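Long-range contacts in arginine decarboxylase (Campylobacter jejuni subsp. jejuni, PDB 3NZP), which probably catalyses the pyridoxal 5'-phosphate-dependent decarboxylation of arginine to agmatine, a step of polyamine and spermidine biosynthesis: residues S445-M450 with L523-N528; V277-F282 with N459-P464; L441-L446 with N603-S608. One frame throughout, in Å; residues are numbered along the deposited sequence.

Contact 1 (S445-M450 with L523-N528); sequences SLFQSM and LGMKHN
The aromatic part of this contact is the face-to-face stack of Phe447 on His527, with ring centroids 4.3 Å apart and planes turned by 22°. The two side chains run parallel in the same sense. They are displaced, so that Phe447 CD2 sits over the rim of the imidazole, 3.8 Å from His527 ND1. The ring of Trp454 meets the same phenyl group.

Selenomethionine packing adds to this: Met525 runs at a slant to Phe447 and puts its CE at the ring edge, in the ring plane. Its SE lies 5.2 Å from the Phe447 centroid, a Met-aromatic contact made well off the ring normal. Gln448 packs too, its chain bending at chi2 (65°) to lay the amide alongside Lys526 CB.

Backbone polarity contributes little. Met525 N gives a weak bond to Phe447 O, 3.4 Å and bent to 123°, and also makes the weak bond to Leu523 O of the inverse gamma turn centred on Gly524. Gly524 CA makes a CA-H...O contact with Gln448 O.

His527 also packs on Lys86 of the second subunit, and its side chain is about 7 Å from a bound pyridoxal phosphate. The two loops are therefore held mainly by dispersion between an aromatic face, a ring edge and a selenomethionine, with one weak backbone bond between them.

Contact 2 (V277-F282 with N459-P464); sequences VEYSQF and NFPIMP
Next to Tyr279, which reaches across to 459-464, the carboxylate oxygen Glu278 OE2 is gripped by two amides: Ser280 N at 3.1 Å, on the anti lone pair, and Ser287 N from farther along the same loop. Tyr279 N donates to Ser287 OG, and together these bonds brace the loop that carries Tyr279.

Across the gap the contact is mostly apolar. Tyr279 and Phe460 have ring planes almost perpendicular at 88° and centroids 5.8 Å apart; their nearest carbons are Tyr279 CE1 and Phe460 CE2, 4.1 Å apart. Asn459 O approaches Tyr279 CB at 3.5 Å, and Pro461 CD stands near the plane of the phenol at its edge. From its own segment Val277 CG1 covers one face of that ring. The hydroxyl ends on Arg323 NH2, a hydrogen bond to a residue of the cofactor site.

Farther along, Gln281 faces the strand. Its CG lies between the backbone N and the carbonyl carbon (chi1 71°), and beyond it the chain is extended. Its CB meets Pro461 CB at 4.2 Å, and its amide group lies against the backbone of Pro461 and Ile462.

Strand 462-464 pairs antiparallel with 510-513, whereas 277-282 follows strand 268-272, the seventh of the closed parallel barrel. This is the meeting of pyridoxal-binding TIM barrel and beta-rich domain typical of fold-type III decarboxylases.

Contact 3 (L441-L446 with N603-S608); sequences LVNFSL and NGYLKS
Two flat groups meet at the centre, the phenol ring of Tyr605 and the amide of Asn443, crossing with their planes 71° apart. At the ring's edge, near its plane, stands Ser445 N, and in that plane also lies Asn603 OD1 from the ring's own segment. Phe444 CA approaches Tyr605 CE2 obliquely at 4.0 Å, while the ring of Phe530 meets the tyrosine as well. The Phe444 ring stacks on Phe513.

Asn443 extends its amide anti to the backbone N (chi1 -167°), which carries it up to the main chain of 603-608: its CG is 3.3 Å from Leu606 O. Its own backbone forms an inverse gamma turn just after strand 438-442.

A single water spans the segments. It accepts from Ser445 N at 2.8 Å and donates to Tyr605 OH at 3.0 Å. Tyr605 is steadied at its base by an Asx turn, in which Tyr605 N donates to Asn603 OD1 (3.2 Å) from well above the carbonyl plane.

Phe134 of the second subunit packs on Leu606. The joint is mostly polar: a buried amide against a main-chain carbonyl, and one water between Ser445 N and the phenol. Tyr605 thus ties the C-terminal segment to its own chain through OH, bonded to that water and to Thr531 O, and to the dimer partner through its backbone O, bonded to Lys113 of the second subunit.

In the fold
Contacts 1 and 3 overlap along the chain, sharing Ser445 and Leu446, and their centres are 12 Å apart; Gln448 CG comes within 4.1 Å of Tyr605 OH. Contact 2 lies farther off, its centre 19 Å from that of contact 1, but the two touch where Met450 CG packs on Phe460 CD1 at 3.8 Å. Contacts 2 and 3 do not touch. The Tyr279 side chain is about 8 Å from one pyridoxal phosphate; the one about 13 Å from that of Ser445 is probably the second subunit's. Cys483, the predicted proton donor, is about 7 Å from the His527 side chain and 9 Å from that of Leu606. No other chain touches contact 2.

Contact 1 (S445-M450 with L523-N528)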
loop_
_atom_site.group_PDB
_atom_site.type_symbol
_atom_site.label_atom_id
_atom_site.label_comp_id
_atom_site.label_asym_id
_atom_site.label_seq_id
_atom_site.Cartn_x
_atom_site.Cartn_y
_atom_site.Cartn_z
ATOM N N SER B 445 -9.953 7.593 -5.008
ATOM C CA SER B 445 -8.896 6.647 -5.329
ATOM C C SER B 445 -8.966 5.428 -4.402
ATOM O O SER B 445 -8.976 5.574 -3.173
ATOM C CB SER B 445 -7.531 7.349 -5.209
ATOM O OG SER B 445 -6.467 6.535 -5.682
ATOM N N LEU B 446 -9.033 4.233 -4.998
ATOM C CA LEU B 446 -9.089 2.971 -4.246
ATOM C C LEU B 446 -7.704 2.568 -3.733
ATOM O O LEU B 446 -7.518 1.467 -3.217
ATOM C CB LEU B 446 -9.657 1.839 -5.116
ATOM C CG LEU B 446 -11.186 1.700 -5.176
ATOM C CD1 LEU B 446 -11.579 0.681 -6.229
ATOM C CD2 LEU B 446 -11.716 1.279 -3.815
ATOM N N PHE B 447 -6.736 3.462 -3.902
ATOM C CA PHE B 447 -5.381 3.229 -3.440
ATOM C C PHE B 447 -5.051 4.283 -2.409
ATOM O O PHE B 447 -4.220 4.070 -1.535
ATOM C CB PHE B 447 -4.388 3.320 -4.596
ATOM C CG PHE B 447 -4.403 2.121 -5.497
ATOM C CD1 PHE B 447 -5.517 1.842 -6.285
ATOM C CD2 PHE B 447 -3.321 1.242 -5.527
ATOM C CE1 PHE B 447 -5.554 0.706 -7.087
ATOM C CE2 PHE B 447 -3.349 0.102 -6.325
ATOM C CZ PHE B 447 -4.469 -0.168 -7.105
ATOM N N GLN B 448 -5.712 5.427 -2.517
ATOM C CA GLN B 448 -5.471 6.516 -1.591
ATOM C C GLN B 448 -6.234 6.364 -0.287
ATOM O O GLN B 448 -5.625 6.234 0.773
ATOM C CB GLN B 448 -5.820 7.859 -2.235
ATOM C CG GLN B 448 -5.799 9.046 -1.266
ATOM C CD GLN B 448 -4.412 9.358 -0.699
ATOM O OE1 GLN B 448 -4.289 10.035 0.327
ATOM N NE2 GLN B 448 -3.370 8.880 -1.369
ATOM N N SER B 449 -7.560 6.372 -0.355
ATOM C CA SER B 449 -8.361 6.271 0.858
ATOM C C SER B 449 -8.636 4.858 1.327
ATOM O O SER B 449 -9.017 4.653 2.474
ATOM C CB SER B 449 -9.692 6.984 0.668
ATOM O OG SER B 449 -9.486 8.314 0.250
HETATM N N MSE B 450 -8.449 3.885 0.444
HETATM C CA MSE B 450 -8.715 2.495 0.800
HETATM C C MSE B 450 -7.645 1.520 0.342
HETATM O O MSE B 450 -7.876 0.678 -0.531
HETATM C CB MSE B 450 -10.073 2.059 0.244
HETATM C CG MSE B 450 -11.248 2.425 1.134
HETATM SE SE MSE B 450 -12.930 2.572 0.172
HETATM C CE MSE B 450 -12.887 4.451 -0.235
ATOM N N LEU B 523 -2.000 4.310 5.235
ATOM C CA LEU B 523 -1.530 3.504 4.132
ATOM C C LEU B 523 -1.984 4.082 2.800
ATOM O O LEU B 523 -2.041 3.373 1.800
ATOM C CB LEU B 523 -2.023 2.067 4.300
ATOM C CG LEU B 523 -1.294 1.184 5.336
ATOM C CD1 LEU B 523 -1.100 1.908 6.677
ATOM C CD2 LEU B 523 -2.087 -0.105 5.506
ATOM N N GLY B 524 -2.297 5.378 2.796
ATOM C CA GLY B 524 -2.727 6.047 1.580
ATOM C C GLY B 524 -1.555 6.187 0.634
ATOM O O GLY B 524 -0.863 7.214 0.625
HETATM N N MSE B 525 -1.334 5.135 -0.153
HETATM C CA MSE B 525 -0.245 5.081 -1.124
HETATM C C MSE B 525 -0.151 6.346 -1.971
HETATM O O MSE B 525 0.953 6.830 -2.233
HETATM C CB MSE B 525 -0.403 3.859 -2.039
HETATM C CG MSE B 525 -0.209 2.510 -1.360
HETATM SE SE MSE B 525 -1.460 1.192 -2.102
HETATM C CE MSE B 525 -0.576 0.914 -3.821
ATOM N N LYS B 526 -1.299 6.881 -2.399
ATOM C CA LYS B 526 -1.305 8.110 -3.210
ATOM C C LYS B 526 -0.793 7.765 -4.620
ATOM O O LYS B 526 0.206 8.328 -5.113
ATOM C CB LYS B 526 -0.413 9.162 -2.509
ATOM C CG LYS B 526 -0.030 10.437 -3.283
ATOM C CD LYS B 526 0.992 11.223 -2.439
ATOM C CE LYS B 526 2.198 10.313 -2.087
ATOM N NZ LYS B 526 2.954 10.527 -0.797
ATOM N N HIS B 527 -1.510 6.826 -5.246
ATOM C CA HIS B 527 -1.205 6.315 -6.580
ATOM C C HIS B 527 -0.824 7.381 -7.627
ATOM O O HIS B 527 0.283 7.932 -7.577
ATOM C CB HIS B 527 -2.368 5.458 -7.070
ATOM C CG HIS B 527 -1.934 4.269 -7.860
ATOM N ND1 HIS B 527 -0.922 3.430 -7.449
ATOM C CD2 HIS B 527 -2.369 3.783 -9.045
ATOM C CE1 HIS B 527 -0.748 2.478 -8.350
ATOM N NE2 HIS B 527 -1.613 2.670 -9.328
ATOM N N ASN B 528 -1.713 7.684 -8.570
ATOM C CA ASN B 528 -1.397 8.685 -9.595
ATOM C C ASN B 528 -1.394 10.104 -9.037
ATOM O O ASN B 528 -2.044 10.994 -9.581
ATOM C CB ASN B 528 -2.392 8.598 -10.760
ATOM C CG ASN B 528 -2.275 7.296 -11.537
ATOM O OD1 ASN B 528 -3.046 7.036 -12.464
ATOM N ND2 ASN B 528 -1.302 6.472 -11.162
#

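Contact 2 (V277-F282 with N459-P464)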
loop_
_atom_site.group_PDB
_atom_site.type_symbol
_atom_site.label_atom_id
_atom_site.label_comp_id
_atom_site.label_asym_id
_atom_site.label_seq_id
_atom_site.Cartn_x
_atom_site.Cartn_y
_atom_site.Cartn_z
ATOM N N VAL B 277 -13.058 -5.956 14.163
ATOM C CA VAL B 277 -14.135 -5.023 13.831
ATOM C C VAL B 277 -15.074 -5.701 12.835
ATOM O O VAL B 277 -14.622 -6.462 11.983
ATOM C CB VAL B 277 -13.566 -3.723 13.198
ATOM C CG1 VAL B 277 -14.664 -2.947 12.492
ATOM C CG2 VAL B 277 -12.935 -2.858 14.278
ATOM N N GLU B 278 -16.374 -5.443 12.944
ATOM C CA GLU B 278 -17.307 -6.050 12.004
ATOM C C GLU B 278 -17.393 -5.234 10.711
ATOM O O GLU B 278 -17.935 -4.131 10.708
ATOM C CB GLU B 278 -18.698 -6.165 12.616
ATOM C CG GLU B 278 -19.646 -6.929 11.711
ATOM C CD GLU B 278 -19.097 -8.309 11.373
ATOM O OE1 GLU B 278 -18.927 -9.126 12.311
ATOM O OE2 GLU B 278 -18.822 -8.566 10.178
ATOM N N TYR B 279 -16.865 -5.787 9.621
ATOM C CA TYR B 279 -16.843 -5.112 8.322
ATOM C C TYR B 279 -17.878 -5.672 7.351
ATOM O O TYR B 279 -18.248 -5.031 6.364
ATOM C CB TYR B 279 -15.446 -5.244 7.705
ATOM C CG TYR B 279 -14.380 -4.377 8.353
ATOM C CD1 TYR B 279 -14.272 -3.029 8.033
ATOM C CD2 TYR B 279 -13.466 -4.909 9.265
ATOM C CE1 TYR B 279 -13.281 -2.227 8.593
ATOM C CE2 TYR B 279 -12.463 -4.113 9.837
ATOM C CZ TYR B 279 -12.380 -2.773 9.491
ATOM O OH TYR B 279 -11.393 -1.957 10.025
ATOM N N SER B 280 -18.329 -6.883 7.638
ATOM C CA SER B 280 -19.308 -7.552 6.807
ATOM C C SER B 280 -20.627 -6.802 6.706
ATOM O O SER B 280 -21.167 -6.355 7.714
ATOM C CB SER B 280 -19.581 -8.933 7.355
ATOM O OG SER B 280 -20.760 -9.434 6.769
ATOM N N GLN B 281 -21.142 -6.675 5.481
ATOM C CA GLN B 281 -22.423 -5.996 5.229
ATOM C C GLN B 281 -23.372 -6.951 4.505
ATOM O O GLN B 281 -24.386 -6.533 3.942
ATOM C CB GLN B 281 -22.228 -4.732 4.383
ATOM C CG GLN B 281 -21.853 -4.984 2.924
ATOM C CD GLN B 281 -21.759 -3.698 2.103
ATOM O OE1 GLN B 281 -22.659 -2.859 2.142
ATOM N NE2 GLN B 281 -20.672 -3.546 1.350
ATOM N N PHE B 282 -23.023 -8.236 4.529
ATOM C CA PHE B 282 -23.818 -9.276 3.894
ATOM C C PHE B 282 -24.212 -10.345 4.906
ATOM O O PHE B 282 -23.375 -10.858 5.657
ATOM C CB PHE B 282 -23.035 -9.904 2.742
ATOM C CG PHE B 282 -22.781 -8.960 1.606
ATOM C CD1 PHE B 282 -23.812 -8.588 0.752
ATOM C CD2 PHE B 282 -21.520 -8.411 1.410
ATOM C CE1 PHE B 282 -23.594 -7.680 -0.283
ATOM C CE2 PHE B 282 -21.292 -7.502 0.376
ATOM C CZ PHE B 282 -22.334 -7.135 -0.468
ATOM N N ASN B 459 -12.524 -5.584 3.123
ATOM C CA ASN B 459 -13.631 -4.997 2.384
ATOM C C ASN B 459 -14.384 -4.007 3.256
ATOM O O ASN B 459 -14.695 -4.301 4.407
ATOM C CB ASN B 459 -14.585 -6.096 1.899
ATOM C CG ASN B 459 -14.756 -6.092 0.379
ATOM O OD1 ASN B 459 -14.019 -6.786 -0.353
ATOM N ND2 ASN B 459 -15.717 -5.294 -0.109
ATOM N N PHE B 460 -14.678 -2.832 2.714
ATOM C CA PHE B 460 -15.395 -1.834 3.492
ATOM C C PHE B 460 -16.832 -1.717 3.047
ATOM O O PHE B 460 -17.126 -1.740 1.852
ATOM C CB PHE B 460 -14.735 -0.465 3.374
ATOM C CG PHE B 460 -13.308 -0.455 3.785
ATOM C CD1 PHE B 460 -12.307 -0.801 2.876
ATOM C CD2 PHE B 460 -12.954 -0.135 5.090
ATOM C CE1 PHE B 460 -10.971 -0.829 3.268
ATOM C CE2 PHE B 460 -11.623 -0.160 5.496
ATOM C CZ PHE B 460 -10.626 -0.508 4.584
ATOM N N PRO B 461 -17.753 -1.594 4.007
ATOM C CA PRO B 461 -19.155 -1.474 3.622
ATOM C C PRO B 461 -19.365 -0.298 2.692
ATOM O O PRO B 461 -18.774 0.768 2.876
ATOM C CB PRO B 461 -19.874 -1.316 4.962
ATOM C CG PRO B 461 -18.820 -0.735 5.864
ATOM C CD PRO B 461 -17.592 -1.512 5.467
ATOM N N ILE B 462 -20.211 -0.499 1.686
ATOM C CA ILE B 462 -20.497 0.546 0.701
ATOM C C ILE B 462 -21.997 0.718 0.483
ATOM O O ILE B 462 -22.684 -0.250 0.180
ATOM C CB ILE B 462 -19.837 0.184 -0.633
ATOM C CG1 ILE B 462 -18.327 0.104 -0.440
ATOM C CG2 ILE B 462 -20.215 1.192 -1.686
ATOM C CD1 ILE B 462 -17.582 -0.457 -1.621
HETATM N N MSE B 463 -22.500 1.939 0.640
HETATM C CA MSE B 463 -23.926 2.201 0.436
HETATM C C MSE B 463 -24.160 3.657 0.044
HETATM O O MSE B 463 -23.434 4.547 0.493
HETATM C CB MSE B 463 -24.725 1.915 1.702
HETATM C CG MSE B 463 -24.510 2.949 2.781
HETATM SE SE MSE B 463 -25.612 2.625 4.321
HETATM C CE MSE B 463 -27.325 3.102 3.567
ATOM N N PRO B 464 -25.176 3.921 -0.791
ATOM C CA PRO B 464 -25.480 5.284 -1.225
ATOM C C PRO B 464 -25.867 6.146 -0.039
ATOM O O PRO B 464 -26.338 5.631 0.972
ATOM C CB PRO B 464 -26.646 5.088 -2.175
ATOM C CG PRO B 464 -26.415 3.713 -2.704
ATOM C CD PRO B 464 -26.046 2.957 -1.475
#

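Contact 3 (L441-L446 with N603-S608)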
loop_
_atom_site.group_PDB
_atom_site.type_symbol
_atom_site.label_atom_id
_atom_site.label_comp_id
_atom_site.label_asym_id
_atom_site.label_seq_id
_atom_site.Cartn_x
_atom_site.Cartn_y
_atom_site.Cartn_z
ATOM N N LEU B 441 -18.476 4.913 -11.815
ATOM C CA LEU B 441 -17.184 5.563 -11.693
ATOM C C LEU B 441 -17.257 6.580 -10.556
ATOM O O LEU B 441 -17.940 7.597 -10.678
ATOM C CB LEU B 441 -16.855 6.264 -13.003
ATOM C CG LEU B 441 -15.511 6.981 -13.057
ATOM C CD1 LEU B 441 -14.401 5.949 -13.101
ATOM C CD2 LEU B 441 -15.456 7.887 -14.277
ATOM N N VAL B 442 -16.557 6.303 -9.457
ATOM C CA VAL B 442 -16.568 7.195 -8.297
ATOM C C VAL B 442 -15.341 8.081 -8.246
ATOM O O VAL B 442 -14.217 7.628 -8.453
ATOM C CB VAL B 442 -16.625 6.419 -6.965
ATOM C CG1 VAL B 442 -17.402 7.221 -5.931
ATOM C CG2 VAL B 442 -17.246 5.053 -7.172
ATOM N N ASN B 443 -15.573 9.348 -7.938
ATOM C CA ASN B 443 -14.508 10.335 -7.864
ATOM C C ASN B 443 -13.638 10.164 -6.626
ATOM O O ASN B 443 -13.759 10.923 -5.664
ATOM C CB ASN B 443 -15.109 11.744 -7.859
ATOM C CG ASN B 443 -14.075 12.823 -8.108
ATOM O OD1 ASN B 443 -14.380 14.013 -8.010
ATOM N ND2 ASN B 443 -12.847 12.415 -8.440
ATOM N N PHE B 444 -12.773 9.162 -6.635
ATOM C CA PHE B 444 -11.888 8.955 -5.502
ATOM C C PHE B 444 -10.834 7.960 -5.929
ATOM O O PHE B 444 -10.820 7.526 -7.079
ATOM C CB PHE B 444 -12.648 8.421 -4.288
ATOM C CG PHE B 444 -12.924 6.958 -4.353
ATOM C CD1 PHE B 444 -13.690 6.430 -5.390
ATOM C CD2 PHE B 444 -12.407 6.098 -3.391
ATOM C CE1 PHE B 444 -13.939 5.058 -5.474
ATOM C CE2 PHE B 444 -12.647 4.723 -3.461
ATOM C CZ PHE B 444 -13.418 4.201 -4.507
ATOM N N SER B 445 -9.953 7.593 -5.008
ATOM C CA SER B 445 -8.896 6.647 -5.329
ATOM C C SER B 445 -8.966 5.428 -4.402
ATOM O O SER B 445 -8.976 5.574 -3.173
ATOM C CB SER B 445 -7.531 7.349 -5.209
ATOM O OG SER B 445 -6.467 6.535 -5.682
ATOM N N LEU B 446 -9.033 4.233 -4.998
ATOM C CA LEU B 446 -9.089 2.971 -4.246
ATOM C C LEU B 446 -7.704 2.568 -3.733
ATOM O O LEU B 446 -7.518 1.467 -3.217
ATOM C CB LEU B 446 -9.657 1.839 -5.116
ATOM C CG LEU B 446 -11.186 1.700 -5.176
ATOM C CD1 LEU B 446 -11.579 0.681 -6.229
ATOM C CD2 LEU B 446 -11.716 1.279 -3.815
ATOM N N ASN B 603 -7.135 21.308 -7.071
ATOM C CA ASN B 603 -6.820 19.922 -6.700
ATOM C C ASN B 603 -6.840 19.069 -7.958
ATOM O O ASN B 603 -7.433 19.457 -8.975
ATOM C CB ASN B 603 -7.831 19.375 -5.694
ATOM C CG ASN B 603 -9.213 19.282 -6.272
ATOM O OD1 ASN B 603 -9.763 18.186 -6.430
ATOM N ND2 ASN B 603 -9.788 20.437 -6.614
ATOM N N GLY B 604 -6.217 17.898 -7.881
ATOM C CA GLY B 604 -6.136 17.029 -9.043
ATOM C C GLY B 604 -7.283 16.074 -9.289
ATOM O O GLY B 604 -7.221 15.234 -10.189
ATOM N N TYR B 605 -8.333 16.180 -8.492
ATOM C CA TYR B 605 -9.459 15.292 -8.683
ATOM C C TYR B 605 -10.296 15.737 -9.864
ATOM O O TYR B 605 -10.356 16.928 -10.204
ATOM C CB TYR B 605 -10.298 15.206 -7.406
ATOM C CG TYR B 605 -9.698 14.250 -6.390
ATOM C CD1 TYR B 605 -8.965 14.716 -5.294
ATOM C CD2 TYR B 605 -9.839 12.865 -6.551
ATOM C CE1 TYR B 605 -8.388 13.823 -4.377
ATOM C CE2 TYR B 605 -9.266 11.963 -5.648
ATOM C CZ TYR B 605 -8.541 12.448 -4.562
ATOM O OH TYR B 605 -7.966 11.555 -3.667
ATOM N N LEU B 606 -10.904 14.743 -10.504
ATOM C CA LEU B 606 -11.753 14.933 -11.672
ATOM C C LEU B 606 -13.118 15.504 -11.330
ATOM O O LEU B 606 -13.594 15.375 -10.204
ATOM C CB LEU B 606 -11.945 13.599 -12.387
ATOM C CG LEU B 606 -10.861 13.170 -13.377
ATOM C CD1 LEU B 606 -9.514 13.166 -12.696
ATOM C CD2 LEU B 606 -11.190 11.792 -13.936
ATOM N N LYS B 607 -13.746 16.130 -12.322
ATOM C CA LYS B 607 -15.077 16.717 -12.175
ATOM C C LYS B 607 -16.013 16.019 -13.150
ATOM O O LYS B 607 -15.570 15.466 -14.161
ATOM C CB LYS B 607 -15.028 18.216 -12.469
ATOM C CG LYS B 607 -14.127 18.957 -11.509
ATOM C CD LYS B 607 -13.623 20.291 -12.052
ATOM C CE LYS B 607 -12.796 21.060 -10.997
ATOM N NZ LYS B 607 -11.629 20.325 -10.372
ATOM N N SER B 608 -17.306 16.035 -12.850
ATOM C CA SER B 608 -18.275 15.385 -13.725
ATOM C C SER B 608 -18.159 16.005 -15.120
ATOM O O SER B 608 -17.903 17.206 -15.266
ATOM C CB SER B 608 -19.686 15.562 -13.149
ATOM O OG SER B 608 -20.583 14.594 -13.667
HETATM O O HOH W 1 -9.495 9.201 -2.738
#